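Local structure of hydrolase, haloacid dehalogenase-like family (Porphyromonas gingivalis, 2I6X) at residues Y97-R102 against S129-D134. The protein probably acts as a hydrolase of the haloacid dehalogenase superfamily, although its substrate is not established. Residues are numbered along the deposited sequence; the frame is centred on the assembly and turned at random.
Sequences YIDSLR and SGRTLD
Arg131 brings the NH1–NH2 edge of its guanidinium down on one face of the Asp99 carboxylate, both nitrogens converging on OD2. The shorter arm of this salt bridge, NH2 of Arg131 to OD2 of Asp99, measures 2.8 Å and is fairly straight, with an N-H...O angle of 162°. The other, from Arg131 NH1 to Asp99 OD2, is longer at 3.3 Å and more bent. OD2 lies almost in the guanidinium plane, whereas the two nitrogens stand well above the carboxylate plane, and the flat groups are turned 69° from each other; both N-H groups share OD2, unlike the coplanar pairing of two nitrogens with two oxygens. Asp99 holds its carboxylate out from the helix with CG anti to the backbone N (chi1 -167°), and the arginine chain, bent at chi3, crosses it at about a right angle. Beyond the bridge, NE of Arg131 bonds to Ser135 OG, and its guanidinium makes a cation-pi contact with Phe136, which probably help to fix the rotation of the group. Arg102, three residues further on, reaches the same loop, coming within 4.4 Å of Asp134 O through NH2, but its main partners are Asp138, in a salt bridge, and the carbonyl of Ser135. At the surface, the Asp99–Arg131 salt bridge joins the C-terminal part of helix 92-101 to the loop leading into strand 139-142, while Ile98 and Leu101 pack beneath it on strands 106-111 and 7-10 of the central parallel sheet of the HAD fold.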
loop_
_atom_site.group_PDB
_atom_site.type_symbol
_atom_site.label_atom_id
_atom_site.label_comp_id
_atom_site.label_asym_id
_atom_site.label_seq_id
_atom_site.Cartn_x
_atom_site.Cartn_y
_atom_site.Cartn_z
ATOM N N TYR A 97 -12.304 -9.584 7.859
ATOM C CA TYR A 97 -13.338 -8.575 7.962
ATOM C C TYR A 97 -13.677 -7.993 6.593
ATOM O O TYR A 97 -14.836 -7.800 6.261
ATOM C CB TYR A 97 -12.934 -7.457 8.923
ATOM C CG TYR A 97 -13.934 -6.333 8.918
ATOM C CD1 TYR A 97 -15.254 -6.544 9.354
ATOM C CD2 TYR A 97 -13.586 -5.075 8.459
ATOM C CE1 TYR A 97 -16.203 -5.512 9.325
ATOM C CE2 TYR A 97 -14.527 -4.019 8.426
ATOM C CZ TYR A 97 -15.829 -4.253 8.859
ATOM O OH TYR A 97 -16.750 -3.239 8.842
ATOM N N ILE A 98 -12.650 -7.717 5.812
ATOM C CA ILE A 98 -12.794 -7.195 4.465
ATOM C C ILE A 98 -13.540 -8.234 3.639
ATOM O O ILE A 98 -14.411 -7.904 2.866
ATOM C CB ILE A 98 -11.392 -6.852 3.870
ATOM C CG1 ILE A 98 -10.861 -5.574 4.497
ATOM C CG2 ILE A 98 -11.400 -6.664 2.353
ATOM C CD1 ILE A 98 -9.549 -5.170 3.889
ATOM N N ASP A 99 -13.211 -9.499 3.835
ATOM C CA ASP A 99 -13.869 -10.552 3.098
ATOM C C ASP A 99 -15.377 -10.597 3.368
ATOM O O ASP A 99 -16.159 -10.940 2.470
ATOM C CB ASP A 99 -13.241 -11.902 3.415
ATOM C CG ASP A 99 -13.679 -12.974 2.438
ATOM O OD1 ASP A 99 -14.214 -14.010 2.893
ATOM O OD2 ASP A 99 -13.520 -12.754 1.206
ATOM N N SER A 100 -15.773 -10.250 4.598
ATOM C CA SER A 100 -17.181 -10.172 4.974
ATOM C C SER A 100 -17.893 -8.990 4.328
ATOM O O SER A 100 -19.112 -8.984 4.224
ATOM C CB SER A 100 -17.349 -10.120 6.497
ATOM O OG SER A 100 -16.960 -8.875 7.030
ATOM N N LEU A 101 -17.128 -7.990 3.892
ATOM C CA LEU A 101 -17.706 -6.789 3.338
ATOM C C LEU A 101 -18.090 -6.941 1.877
ATOM O O LEU A 101 -18.841 -6.135 1.361
ATOM C CB LEU A 101 -16.738 -5.624 3.494
ATOM C CG LEU A 101 -16.510 -5.092 4.904
ATOM C CD1 LEU A 101 -15.554 -3.926 4.831
ATOM C CD2 LEU A 101 -17.809 -4.665 5.527
ATOM N N ARG A 102 -17.585 -7.976 1.208
ATOM C CA ARG A 102 -17.666 -8.025 -0.264
ATOM C C ARG A 102 -19.065 -8.110 -0.856
ATOM O O ARG A 102 -19.326 -7.509 -1.906
ATOM C CB ARG A 102 -16.783 -9.114 -0.882
ATOM C CG ARG A 102 -16.646 -8.952 -2.420
ATOM C CD ARG A 102 -15.450 -8.084 -2.855
ATOM N NE ARG A 102 -14.369 -8.950 -3.324
ATOM C CZ ARG A 102 -13.932 -9.007 -4.578
ATOM N NH1 ARG A 102 -14.449 -8.210 -5.503
ATOM N NH2 ARG A 102 -12.953 -9.843 -4.905
ATOM N N SER A 129 -4.381 -18.406 4.700
ATOM C CA SER A 129 -5.441 -18.996 3.911
ATOM C C SER A 129 -4.990 -19.354 2.501
ATOM O O SER A 129 -5.664 -20.117 1.826
ATOM C CB SER A 129 -6.648 -18.057 3.871
ATOM O OG SER A 129 -6.333 -16.827 3.231
ATOM N N GLY A 130 -3.855 -18.802 2.065
ATOM C CA GLY A 130 -3.380 -18.958 0.687
ATOM C C GLY A 130 -4.122 -18.056 -0.292
ATOM O O GLY A 130 -4.093 -18.267 -1.511
ATOM N N ARG A 131 -4.797 -17.043 0.228
ATOM C CA ARG A 131 -5.555 -16.160 -0.628
ATOM C C ARG A 131 -4.695 -15.006 -1.099
ATOM O O ARG A 131 -3.888 -14.467 -0.330
ATOM C CB ARG A 131 -6.841 -15.716 0.064
ATOM C CG ARG A 131 -7.929 -16.782 -0.102
ATOM C CD ARG A 131 -9.299 -16.314 0.252
ATOM N NE ARG A 131 -9.662 -15.078 -0.436
ATOM C CZ ARG A 131 -10.679 -14.311 -0.070
ATOM N NH1 ARG A 131 -10.926 -13.200 -0.720
ATOM N NH2 ARG A 131 -11.461 -14.660 0.955
ATOM N N THR A 132 -4.832 -14.661 -2.375
ATOM C CA THR A 132 -4.027 -13.602 -2.947
ATOM C C THR A 132 -4.673 -12.281 -2.589
ATOM O O THR A 132 -5.875 -12.220 -2.303
ATOM C CB THR A 132 -3.902 -13.714 -4.486
ATOM O OG1 THR A 132 -5.210 -13.785 -5.072
ATOM C CG2 THR A 132 -3.118 -14.954 -4.881
ATOM N N LEU A 133 -3.862 -11.228 -2.596
ATOM C CA LEU A 133 -4.313 -9.893 -2.304
ATOM C C LEU A 133 -5.426 -9.469 -3.256
ATOM O O LEU A 133 -6.423 -8.857 -2.836
ATOM C CB LEU A 133 -3.130 -8.943 -2.410
ATOM C CG LEU A 133 -3.414 -7.465 -2.177
ATOM C CD1 LEU A 133 -3.587 -7.226 -0.695
ATOM C CD2 LEU A 133 -2.320 -6.598 -2.764
ATOM N N ASP A 134 -5.262 -9.815 -4.529
ATOM C CA ASP A 134 -6.204 -9.428 -5.561
ATOM C C ASP A 134 -7.600 -10.022 -5.284
ATOM O O ASP A 134 -8.625 -9.437 -5.636
ATOM C CB ASP A 134 -5.656 -9.847 -6.929
ATOM C CG ASP A 134 -5.910 -8.815 -8.000
ATOM O OD1 ASP A 134 -4.945 -8.164 -8.474
ATOM O OD2 ASP A 134 -7.089 -8.650 -8.372
#